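Local coordinates for lipoate-protein ligase 1 (Plasmodium falciparum, PDB 5T8U) that belongs to the lipoate-protein ligase family, pairing a lipoyl protein ligase A/B type catalytic domain with a smaller C-terminal domain, with lipoic acid bound in the model, at residues A[22-25]-A[26-30]; A[204-208]-A[209-213]; A[69-73]-A[74-78]; A[223-226]-A[227-231]; A[333-336]-A[337-341]. One frame throughout, in Å; residues are numbered along the deposited sequence.

Contact 1: A[22-25]-A[26-30]; sequences IHFN and LSLEN
The F24 ring meets L28 one turn further along helix 22-34, where methyl CD1 of L28 approaches obliquely, 3.8 Å from ring atom CE2; F258 adds an edge-to-face ring contact to the same phenylalanine. One face of the H23 imidazole takes CG2 of its neighbour I22, well toward the rim, and the ring's NE2 is hydrogen-bonded to the carbonyl of V89. Elsewhere on the helix, I22 and L26 run side by side in the same direction, CG1 of I22 3.6 Å from CD1 of L26. The I22 branch gets there because CG1 is anti to the backbone N (chi1 -180°). CD1 of L28 also comes 3.8 Å from OD1 of N25, whose amide is taken up by S17, N19 and N61.

The carbonyl of H23 takes two donors. S27 N donates to H23 O at 2.9 Å, as the helix requires, and S27 OG adds a second bond to H23 O at 2.7 Å from the opposite face of the carbonyl plane. The serine hydroxyl is thus turned back on its own helix, while OE2 of E29 is hydrogen-bonded to OG1 of T109. Bonds from L26, L28 and E29 to the carbonyls four residues earlier keep the helix regular. Even in this buried helix, with L26 close to the bound lipoic acid, H23 NE2, both ends of the N25 amide, S27 OG and E29 OE2 each have a hydrogen-bond partner.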
# COMPACT_ATOMS: atom_id res chain seq x y z
N ILE A 22 1.48 11.01 -8.75
CA ILE A 22 1.13 9.77 -8.06
C ILE A 22 1.41 8.56 -8.95
O ILE A 22 1.93 7.54 -8.49
CB ILE A 22 -0.34 9.81 -7.60
CG1 ILE A 22 -0.72 8.51 -6.86
CG2 ILE A 22 -1.29 10.03 -8.77
CD1 ILE A 22 0.10 8.24 -5.62
N HIS A 23 1.07 8.66 -10.24
CA HIS A 23 1.31 7.54 -11.15
C HIS A 23 2.80 7.30 -11.34
O HIS A 23 3.25 6.15 -11.39
CB HIS A 23 0.63 7.80 -12.49
CG HIS A 23 -0.84 8.09 -12.38
ND1 HIS A 23 -1.46 9.08 -13.10
CD2 HIS A 23 -1.80 7.51 -11.62
CE1 HIS A 23 -2.75 9.10 -12.80
NE2 HIS A 23 -2.98 8.16 -11.90
N PHE A 24 3.58 8.38 -11.45
CA PHE A 24 5.02 8.24 -11.64
C PHE A 24 5.66 7.56 -10.43
O PHE A 24 6.41 6.58 -10.58
CB PHE A 24 5.64 9.62 -11.88
CG PHE A 24 7.04 9.57 -12.40
CD1 PHE A 24 7.28 9.54 -13.76
CD2 PHE A 24 8.12 9.55 -11.54
CE1 PHE A 24 8.57 9.49 -14.25
CE2 PHE A 24 9.41 9.51 -12.02
CZ PHE A 24 9.64 9.47 -13.38
N ASN A 25 5.37 8.06 -9.23
CA ASN A 25 5.97 7.49 -8.03
C ASN A 25 5.48 6.07 -7.77
O ASN A 25 6.25 5.23 -7.29
CB ASN A 25 5.68 8.38 -6.82
CG ASN A 25 6.37 9.73 -6.91
OD1 ASN A 25 7.44 9.85 -7.50
ND2 ASN A 25 5.76 10.74 -6.31
N LEU A 26 4.21 5.79 -8.07
CA LEU A 26 3.73 4.42 -7.96
C LEU A 26 4.44 3.51 -8.94
O LEU A 26 4.71 2.34 -8.62
CB LEU A 26 2.22 4.37 -8.18
CG LEU A 26 1.34 4.86 -7.02
CD1 LEU A 26 -0.10 5.02 -7.47
CD2 LEU A 26 1.42 3.90 -5.84
N SER A 27 4.77 4.01 -10.13
CA SER A 27 5.55 3.22 -11.08
C SER A 27 6.96 2.97 -10.56
O SER A 27 7.49 1.86 -10.71
CB SER A 27 5.59 3.93 -12.44
OG SER A 27 4.28 4.18 -12.92
N LEU A 28 7.57 3.98 -9.94
CA LEU A 28 8.87 3.77 -9.30
C LEU A 28 8.77 2.68 -8.23
O LEU A 28 9.57 1.74 -8.21
CB LEU A 28 9.36 5.08 -8.67
CG LEU A 28 9.86 6.16 -9.63
CD1 LEU A 28 10.06 7.47 -8.87
CD2 LEU A 28 11.16 5.74 -10.30
N GLU A 29 7.79 2.80 -7.34
CA GLU A 29 7.60 1.81 -6.28
C GLU A 29 7.46 0.41 -6.85
O GLU A 29 8.13 -0.53 -6.41
CB GLU A 29 6.36 2.19 -5.46
CG GLU A 29 6.11 1.31 -4.26
CD GLU A 29 4.81 1.67 -3.56
OE1 GLU A 29 3.80 1.88 -4.26
OE2 GLU A 29 4.81 1.75 -2.31
N ASN A 30 6.58 0.24 -7.85
CA ASN A 30 6.38 -1.07 -8.44
C ASN A 30 7.65 -1.58 -9.11
O ASN A 30 7.92 -2.79 -9.11
CB ASN A 30 5.24 -1.03 -9.45
CG ASN A 30 4.75 -2.41 -9.83
OD1 ASN A 30 4.86 -3.36 -9.06
ND2 ASN A 30 4.20 -2.53 -11.04

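Contact 2: A[204-208]-A[209-213]; sequences LSEIN and NNITC
A type I beta turn from L204 to I207 starts this loop, which leads on to the N-terminus of helix 213-227; across it, the amide of N209 folds back on the carbonyls of S205 and E206. The turn is closed by I207 N donating to L204 O at 2.9 Å. N209 N then forms two weak hydrogen bonds: one to E206 O at 3.2 Å, with an N-H...O angle of 139°, and one to S205 O at 3.3 Å, bent further, to 120°. Neither is straight, and the single N-H is shared between two acceptors rather than committed to one. Residues 205-207 have helical backbone angles but lack the regular bonding of a helix. The carbonyl of N209 faces E206 as well: CA of E206 lies 3.2 Å from N209 O, a CA-H...O contact.

Beyond the turn, I211 swings back over it. Its CG1 sits between the backbone N and the carbonyl carbon (chi1 46°), which carries the branch toward S205, with CG1 of I211 3.6 Å from S205 O. The modelled approach of its terminal methyl to S205 is too close to be trusted. E206, extended beyond CG, crosses the isoleucine at a slant, and its CG is 4.0 Å from CG1 of I211. S205 OG makes a weak bond to the carbonyl of L170, and T212 caps the following helix through N215 N. One backbone N-H divided between two weak acceptors, with a few aliphatic touches, makes this a lightly bonded loop; its firmer bonds are the turn closure and the T212 cap.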
# COMPACT_ATOMS: atom_id res chain seq x y z
N LEU A 204 -3.03 16.42 11.95
CA LEU A 204 -1.76 16.81 11.35
C LEU A 204 -0.69 16.89 12.42
O LEU A 204 -0.90 17.50 13.48
CB LEU A 204 -1.89 18.16 10.64
CG LEU A 204 -2.76 18.23 9.38
CD1 LEU A 204 -2.35 17.16 8.39
CD2 LEU A 204 -4.25 18.12 9.69
N SER A 205 0.46 16.28 12.16
CA SER A 205 1.56 16.31 13.11
C SER A 205 2.11 17.72 13.32
O SER A 205 2.95 17.91 14.20
CB SER A 205 2.67 15.36 12.67
OG SER A 205 2.32 14.01 12.91
N GLU A 206 1.67 18.70 12.52
CA GLU A 206 2.01 20.09 12.78
C GLU A 206 1.21 20.66 13.94
O GLU A 206 1.68 21.59 14.61
CB GLU A 206 1.78 20.94 11.53
CG GLU A 206 2.84 20.77 10.45
CD GLU A 206 2.66 21.73 9.29
OE1 GLU A 206 1.60 22.39 9.22
OE2 GLU A 206 3.57 21.82 8.44
N ILE A 207 0.01 20.14 14.18
CA ILE A 207 -0.79 20.56 15.32
C ILE A 207 -0.04 20.32 16.63
O ILE A 207 -0.39 20.91 17.65
CB ILE A 207 -2.15 19.82 15.31
CG1 ILE A 207 -3.03 20.37 14.19
CG2 ILE A 207 -2.86 19.94 16.67
CD1 ILE A 207 -4.36 19.65 14.00
N ASN A 208 0.99 19.47 16.61
CA ASN A 208 1.77 19.16 17.80
C ASN A 208 3.20 19.67 17.75
O ASN A 208 3.85 19.71 18.81
CB ASN A 208 1.80 17.64 18.02
CG ASN A 208 0.48 16.97 17.70
OD1 ASN A 208 0.29 16.45 16.60
ND2 ASN A 208 -0.44 16.97 18.65
N ASN A 209 3.72 20.05 16.59
CA ASN A 209 5.12 20.45 16.47
C ASN A 209 5.28 21.34 15.25
O ASN A 209 4.34 21.57 14.48
CB ASN A 209 6.03 19.22 16.39
CG ASN A 209 6.59 18.82 17.74
OD1 ASN A 209 5.99 18.00 18.45
ND2 ASN A 209 7.73 19.38 18.11
N ASN A 210 6.51 21.84 15.07
CA ASN A 210 6.89 22.67 13.93
C ASN A 210 7.61 21.85 12.87
O ASN A 210 8.57 22.31 12.25
CB ASN A 210 7.77 23.83 14.39
CG ASN A 210 9.04 23.36 15.08
OD1 ASN A 210 9.55 22.27 14.80
ND2 ASN A 210 9.56 24.18 15.99
N ILE A 211 7.16 20.61 12.65
CA ILE A 211 7.83 19.69 11.74
C ILE A 211 7.73 20.17 10.30
O ILE A 211 6.92 21.05 9.98
CB ILE A 211 7.25 18.27 11.87
CG1 ILE A 211 5.72 18.32 11.88
CG2 ILE A 211 7.78 17.59 13.12
CD1 ILE A 211 5.08 17.05 11.48
N THR A 212 8.54 19.57 9.43
CA THR A 212 8.49 19.80 8.00
C THR A 212 8.70 18.46 7.30
O THR A 212 9.12 17.48 7.91
CB THR A 212 9.56 20.81 7.54
OG1 THR A 212 10.82 20.14 7.41
CG2 THR A 212 9.70 21.95 8.54
N CYS A 213 8.40 18.43 6.00
CA CYS A 213 8.65 17.23 5.22
C CYS A 213 10.14 16.89 5.22
O CYS A 213 10.52 15.73 5.41
CB CYS A 213 8.14 17.42 3.79
SG CYS A 213 6.36 17.70 3.68

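Contact 3: A[69-73]-A[74-78]; sequences KNQNI and WSECN
The chain turns into helix 73-76 at N72, runs through about one turn, closed by C77 N donating to I73 O at 3.0 Å, and leaves helical geometry at C77. N72 is the N-cap. With CG anti to its backbone N (chi1 173°), its amide swings over the first turn, where OD1 accepts from S75 N at 2.8 Å, the donor lying in the carbonyl plane. S75 OG gives N72 OD1 a second bond of 2.9 Å, this one from above that plane, so two donors of one serine grip the cap oxygen.

Methyl CG2 of I73 sits over the five-membered ring of W74, 3.6 Å from its centroid and 15° off the normal, a CH-pi contact, while N72 ND2 lies in plane at the indole edge. The other I73 branch points to the cysteine, CG1 being 3.9 Å from C77 SG. Q71 crosses E76 at about a right angle, bringing NE2 of Q71 within 3.4 Å of CD of E76.

I73 and W74 rest on L79 and C77 on I82, both in helix 79-84, while Q71 and E76 touch A98 just before strand 99-101. At the other end, K69 forms a salt bridge to D318 in helix 314-321.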
# COMPACT_ATOMS: atom_id res chain seq x y z
N LYS A 69 -6.42 -1.75 -4.60
CA LYS A 69 -6.49 -2.74 -5.66
C LYS A 69 -7.89 -3.33 -5.82
O LYS A 69 -8.28 -3.69 -6.94
CB LYS A 69 -5.48 -3.86 -5.40
CG LYS A 69 -5.65 -5.06 -6.32
CD LYS A 69 -4.46 -6.00 -6.25
CE LYS A 69 -4.90 -7.45 -6.36
NZ LYS A 69 -3.76 -8.36 -6.66
N ASN A 70 -8.65 -3.43 -4.73
CA ASN A 70 -9.91 -4.16 -4.74
C ASN A 70 -11.10 -3.29 -4.36
O ASN A 70 -12.17 -3.82 -4.03
CB ASN A 70 -9.82 -5.37 -3.80
CG ASN A 70 -8.79 -6.38 -4.25
OD1 ASN A 70 -8.70 -6.71 -5.43
ND2 ASN A 70 -7.99 -6.86 -3.31
N GLN A 71 -10.96 -1.97 -4.40
CA GLN A 71 -12.05 -1.08 -4.05
C GLN A 71 -12.84 -0.65 -5.28
O GLN A 71 -12.33 -0.67 -6.41
CB GLN A 71 -11.52 0.16 -3.32
CG GLN A 71 -11.54 0.05 -1.81
CD GLN A 71 -11.31 1.39 -1.13
OE1 GLN A 71 -10.34 2.08 -1.42
NE2 GLN A 71 -12.22 1.76 -0.23
N ASN A 72 -14.09 -0.27 -5.06
CA ASN A 72 -14.97 0.23 -6.11
C ASN A 72 -14.90 1.76 -6.11
O ASN A 72 -15.23 2.40 -5.10
CB ASN A 72 -16.40 -0.25 -5.89
CG ASN A 72 -17.39 0.39 -6.85
OD1 ASN A 72 -17.83 1.52 -6.65
ND2 ASN A 72 -17.74 -0.34 -7.91
N ILE A 73 -14.48 2.33 -7.23
CA ILE A 73 -14.24 3.77 -7.29
C ILE A 73 -15.53 4.55 -7.06
O ILE A 73 -15.53 5.61 -6.43
CB ILE A 73 -13.58 4.15 -8.63
CG1 ILE A 73 -13.17 5.62 -8.62
CG2 ILE A 73 -14.52 3.85 -9.80
CD1 ILE A 73 -12.33 6.04 -9.81
N TRP A 74 -16.65 4.02 -7.56
CA TRP A 74 -17.90 4.77 -7.53
C TRP A 74 -18.49 4.88 -6.13
O TRP A 74 -19.24 5.82 -5.86
CB TRP A 74 -18.92 4.12 -8.46
CG TRP A 74 -18.36 3.84 -9.82
CD1 TRP A 74 -17.80 2.68 -10.25
CD2 TRP A 74 -18.30 4.75 -10.92
NE1 TRP A 74 -17.40 2.80 -11.55
CE2 TRP A 74 -17.69 4.06 -11.99
CE3 TRP A 74 -18.70 6.08 -11.11
CZ2 TRP A 74 -17.47 4.66 -13.23
CZ3 TRP A 74 -18.49 6.66 -12.34
CH2 TRP A 74 -17.88 5.96 -13.38
N SER A 75 -18.16 3.95 -5.23
CA SER A 75 -18.69 3.97 -3.88
C SER A 75 -17.88 4.86 -2.94
O SER A 75 -18.44 5.45 -2.01
CB SER A 75 -18.73 2.56 -3.30
OG SER A 75 -19.38 1.66 -4.19
N GLU A 76 -16.57 4.97 -3.16
CA GLU A 76 -15.70 5.73 -2.27
C GLU A 76 -15.49 7.17 -2.72
O GLU A 76 -15.31 8.05 -1.87
CB GLU A 76 -14.33 5.04 -2.16
CG GLU A 76 -14.39 3.52 -2.13
CD GLU A 76 -15.25 2.98 -1.01
OE1 GLU A 76 -15.54 3.74 -0.06
OE2 GLU A 76 -15.64 1.80 -1.07
N CYS A 77 -15.50 7.42 -4.02
CA CYS A 77 -15.13 8.72 -4.57
C CYS A 77 -16.36 9.45 -5.11
O CYS A 77 -17.26 8.83 -5.68
CB CYS A 77 -14.11 8.56 -5.70
SG CYS A 77 -12.71 7.49 -5.28
N ASN A 78 -16.38 10.77 -4.91
CA ASN A 78 -17.35 11.64 -5.56
C ASN A 78 -16.65 12.28 -6.75
O ASN A 78 -16.16 13.41 -6.70
CB ASN A 78 -17.89 12.68 -4.57
CG ASN A 78 -18.91 13.61 -5.20
OD1 ASN A 78 -18.72 14.82 -5.26
ND2 ASN A 78 -20.01 13.03 -5.67

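Contact 4: A[223-226]-A[227-231]; sequences EFTK and FYEQN
Y228 turns its edge toward the face of F224 in a T-shaped pair, the ring centroids 5.0 Å apart and the planes at 76°. The contact is tight, with CE2 of Y228 only 3.3 Å from CE1 of F224. The two first torsions bring the rings together: F224 CG is anti to its backbone N (chi1 175°), whereas Y228 CG stays beside its own N, and the side chains meet obliquely across one turn. F227 serves the tyrosine from another direction: CD1 of F227 lies 3.5 Å above the plane of the Y228 ring, over its centre. Y228 is thus held by its edge against one phenylalanine and by its face against the other.

On a different side of the helix, T225 and E229 run alongside each other, methyl CG2 of the threonine 3.7 Å from OE2 of E229; the threonine hydroxyl is bonded to the carbonyl of I221. The backbone is breaking up here. Y228 N still donates to F224 O, but the next bond steps back to a shorter spacing, E229 N to K226 O at 3.1 Å, reached from well above the carbonyl plane.

This is the C-terminal end of helix 213-227. F227 packs on S119 and I123 and E223 bonds to N130, all in helix 117-132; F224 and Y228 lean on P54, just before strand 55-59, and Y228 OH bonds to N112, at the end of strand 105-112.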
# COMPACT_ATOMS: atom_id res chain seq x y z
N GLU A 223 17.03 7.45 11.89
CA GLU A 223 16.61 6.31 12.69
C GLU A 223 16.56 5.02 11.88
O GLU A 223 16.62 3.93 12.47
CB GLU A 223 15.24 6.58 13.32
CG GLU A 223 15.29 7.54 14.50
CD GLU A 223 16.08 6.98 15.67
OE1 GLU A 223 16.37 7.75 16.62
OE2 GLU A 223 16.41 5.78 15.65
N PHE A 224 16.44 5.11 10.56
CA PHE A 224 16.49 3.92 9.71
C PHE A 224 17.90 3.33 9.69
O PHE A 224 18.12 2.19 10.12
CB PHE A 224 16.02 4.30 8.30
CG PHE A 224 16.13 3.20 7.29
CD1 PHE A 224 15.13 2.24 7.17
CD2 PHE A 224 17.21 3.14 6.42
CE1 PHE A 224 15.23 1.24 6.23
CE2 PHE A 224 17.31 2.14 5.48
CZ PHE A 224 16.31 1.18 5.38
N THR A 225 18.87 4.11 9.19
CA THR A 225 20.26 3.66 9.18
C THR A 225 20.70 3.21 10.56
O THR A 225 21.31 2.15 10.72
CB THR A 225 21.15 4.80 8.67
OG1 THR A 225 20.63 5.30 7.44
CG2 THR A 225 22.58 4.31 8.46
N LYS A 226 20.38 4.01 11.59
CA LYS A 226 20.75 3.65 12.95
C LYS A 226 20.10 2.35 13.38
O LYS A 226 20.72 1.51 14.04
CB LYS A 226 20.38 4.78 13.90
CG LYS A 226 20.48 4.42 15.38
CD LYS A 226 20.40 5.67 16.25
CE LYS A 226 19.59 5.42 17.51
NZ LYS A 226 19.38 6.68 18.28
N PHE A 227 18.83 2.16 13.01
CA PHE A 227 18.15 0.91 13.36
C PHE A 227 18.88 -0.28 12.76
O PHE A 227 19.04 -1.31 13.43
CB PHE A 227 16.70 0.93 12.88
CG PHE A 227 15.96 -0.36 13.13
CD1 PHE A 227 15.96 -1.37 12.19
CD2 PHE A 227 15.27 -0.56 14.32
CE1 PHE A 227 15.29 -2.56 12.42
CE2 PHE A 227 14.60 -1.74 14.56
CZ PHE A 227 14.61 -2.75 13.61
N TYR A 228 19.34 -0.17 11.52
CA TYR A 228 20.04 -1.27 10.88
C TYR A 228 21.55 -1.21 11.09
O TYR A 228 22.29 -1.94 10.41
CB TYR A 228 19.71 -1.32 9.39
CG TYR A 228 18.28 -1.73 9.12
CD1 TYR A 228 17.81 -2.98 9.50
CD2 TYR A 228 17.40 -0.86 8.48
CE1 TYR A 228 16.51 -3.36 9.26
CE2 TYR A 228 16.09 -1.23 8.24
CZ TYR A 228 15.65 -2.48 8.62
OH TYR A 228 14.35 -2.84 8.38
N GLU A 229 22.03 -0.37 12.01
CA GLU A 229 23.44 -0.33 12.37
C GLU A 229 23.69 -0.81 13.80
O GLU A 229 24.75 -0.52 14.37
CB GLU A 229 23.99 1.09 12.18
CG GLU A 229 24.64 1.33 10.83
CD GLU A 229 25.10 2.76 10.67
OE1 GLU A 229 24.78 3.60 11.53
OE2 GLU A 229 25.80 3.05 9.67
N GLN A 230 22.75 -1.55 14.38
CA GLN A 230 22.91 -2.02 15.75
C GLN A 230 24.08 -2.98 15.88
O GLN A 230 24.98 -2.78 16.70
CB GLN A 230 21.62 -2.69 16.23
CG GLN A 230 20.54 -1.73 16.71
CD GLN A 230 19.42 -2.45 17.44
OE1 GLN A 230 19.63 -3.02 18.51
NE2 GLN A 230 18.23 -2.43 16.86
N ASN A 231 24.08 -4.05 15.08
CA ASN A 231 25.10 -5.09 15.21
C ASN A 231 26.50 -4.51 15.21
O ASN A 231 27.35 -4.90 16.03
CB ASN A 231 24.95 -6.11 14.07
CG ASN A 231 26.06 -7.14 14.07
OD1 ASN A 231 26.42 -7.68 15.11
ND2 ASN A 231 26.62 -7.39 12.89

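Contact 5: A[333-336]-A[337-341]; sequences EDIS and IFFKK
Four regular backbone hydrogen bonds link residues 333-336 to 337-341 along one helix: I337 to E333, F338 to D334, F339 to I335 and K340 to S336, each 2.9 Å from donor N to acceptor O. The bond from I337 N is the straightest, at 171°. F339 N meets I335 O nearly head on.

Apolar contact is concentrated in I335 and F339, which lie side by side and point the same way. CG2 of I335 touches the ring, 3.6 Å from CE2 of F339; with CG2 anti to the backbone N, beside the carbonyl carbon, the methyl lies alongside the ring of F339. The ring also presents its edge to the isoleucine carbonyl, I335 O lying in the ring plane 3.2 Å from CD2 of F339. I337 instead lays its CG1 against the backbone, 3.2 Å from E333 O.

The buried side of helix 332-341 faces helix 347-357, where F339 packs on L350, R354 and I357 and S336 also touches R354. I335 reaches L358 just beyond that helix, and F338 contacts S322 and I323, which follow helix 314-321.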
# COMPACT_ATOMS: atom_id res chain seq x y z
N GLU A 333 -22.30 -27.83 0.08
CA GLU A 333 -21.32 -28.92 0.09
C GLU A 333 -20.09 -28.55 -0.73
O GLU A 333 -18.97 -28.55 -0.23
CB GLU A 333 -21.98 -30.20 -0.44
CG GLU A 333 -21.24 -31.48 -0.08
CD GLU A 333 -21.84 -32.70 -0.74
OE1 GLU A 333 -22.54 -32.55 -1.77
OE2 GLU A 333 -21.63 -33.82 -0.23
N ASP A 334 -20.30 -28.23 -2.01
CA ASP A 334 -19.17 -27.91 -2.88
C ASP A 334 -18.46 -26.63 -2.45
O ASP A 334 -17.24 -26.52 -2.61
CB ASP A 334 -19.64 -27.78 -4.33
CG ASP A 334 -20.10 -29.10 -4.91
OD1 ASP A 334 -20.50 -29.99 -4.13
OD2 ASP A 334 -20.04 -29.26 -6.15
N ILE A 335 -19.20 -25.66 -1.91
CA ILE A 335 -18.57 -24.43 -1.44
C ILE A 335 -17.70 -24.73 -0.22
O ILE A 335 -16.54 -24.32 -0.15
CB ILE A 335 -19.64 -23.37 -1.13
CG1 ILE A 335 -20.33 -22.94 -2.43
CG2 ILE A 335 -19.02 -22.15 -0.44
CD1 ILE A 335 -21.52 -22.02 -2.24
N SER A 336 -18.26 -25.44 0.76
CA SER A 336 -17.48 -25.83 1.94
C SER A 336 -16.21 -26.57 1.53
O SER A 336 -15.11 -26.27 2.00
CB SER A 336 -18.33 -26.68 2.87
OG SER A 336 -17.58 -27.14 3.98
N ILE A 337 -16.35 -27.55 0.63
CA ILE A 337 -15.19 -28.27 0.12
C ILE A 337 -14.18 -27.29 -0.46
O ILE A 337 -12.99 -27.33 -0.15
CB ILE A 337 -15.62 -29.33 -0.92
CG1 ILE A 337 -16.45 -30.44 -0.25
CG2 ILE A 337 -14.42 -29.91 -1.65
CD1 ILE A 337 -15.67 -31.31 0.72
N PHE A 338 -14.66 -26.39 -1.32
CA PHE A 338 -13.77 -25.44 -1.98
C PHE A 338 -12.98 -24.63 -0.95
O PHE A 338 -11.78 -24.39 -1.13
CB PHE A 338 -14.56 -24.51 -2.90
CG PHE A 338 -13.75 -23.37 -3.42
CD1 PHE A 338 -14.04 -22.07 -3.04
CD2 PHE A 338 -12.69 -23.59 -4.28
CE1 PHE A 338 -13.29 -21.01 -3.52
CE2 PHE A 338 -11.94 -22.53 -4.76
CZ PHE A 338 -12.24 -21.24 -4.38
N PHE A 339 -13.64 -24.20 0.12
CA PHE A 339 -12.91 -23.49 1.18
C PHE A 339 -11.93 -24.41 1.89
O PHE A 339 -10.85 -23.96 2.30
CB PHE A 339 -13.89 -22.89 2.18
CG PHE A 339 -14.44 -21.56 1.76
CD1 PHE A 339 -13.79 -20.39 2.11
CD2 PHE A 339 -15.60 -21.48 1.02
CE1 PHE A 339 -14.29 -19.17 1.72
CE2 PHE A 339 -16.11 -20.26 0.63
CZ PHE A 339 -15.45 -19.10 0.98
N LYS A 340 -12.26 -25.69 2.03
CA LYS A 340 -11.33 -26.63 2.63
C LYS A 340 -10.09 -26.82 1.77
O LYS A 340 -9.01 -27.14 2.28
CB LYS A 340 -12.01 -27.98 2.86
CG LYS A 340 -11.34 -28.85 3.91
CD LYS A 340 -11.76 -30.31 3.79
CE LYS A 340 -11.69 -31.02 5.13
NZ LYS A 340 -11.58 -32.49 4.99
N LYS A 341 -10.22 -26.61 0.45
CA LYS A 341 -9.10 -26.82 -0.46
C LYS A 341 -8.07 -25.70 -0.40
O LYS A 341 -6.93 -25.91 -0.83
CB LYS A 341 -9.61 -26.97 -1.89

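Contact 1 is the buried one of the five, on a helix beside the lipoic acid; the others are partly exposed and lie further from the centre of the chain. Contacts 1 and 5 are both uninterrupted helix, but the first buries several polar side chains, each with at least one hydrogen bond, whereas the second has an apolar side packed on helix 347-357 and an exposed side that mixes E333 and K340 with I337. Contacts 2 and 4 flank the same helix, 213-227: one is a weakly bonded loop leading into it, the other an aromatic cluster where it ends. Contact 3 is a helix start built on a cap. Contacts 2 and 5 lie farthest apart, their centres about 51 Å from each other.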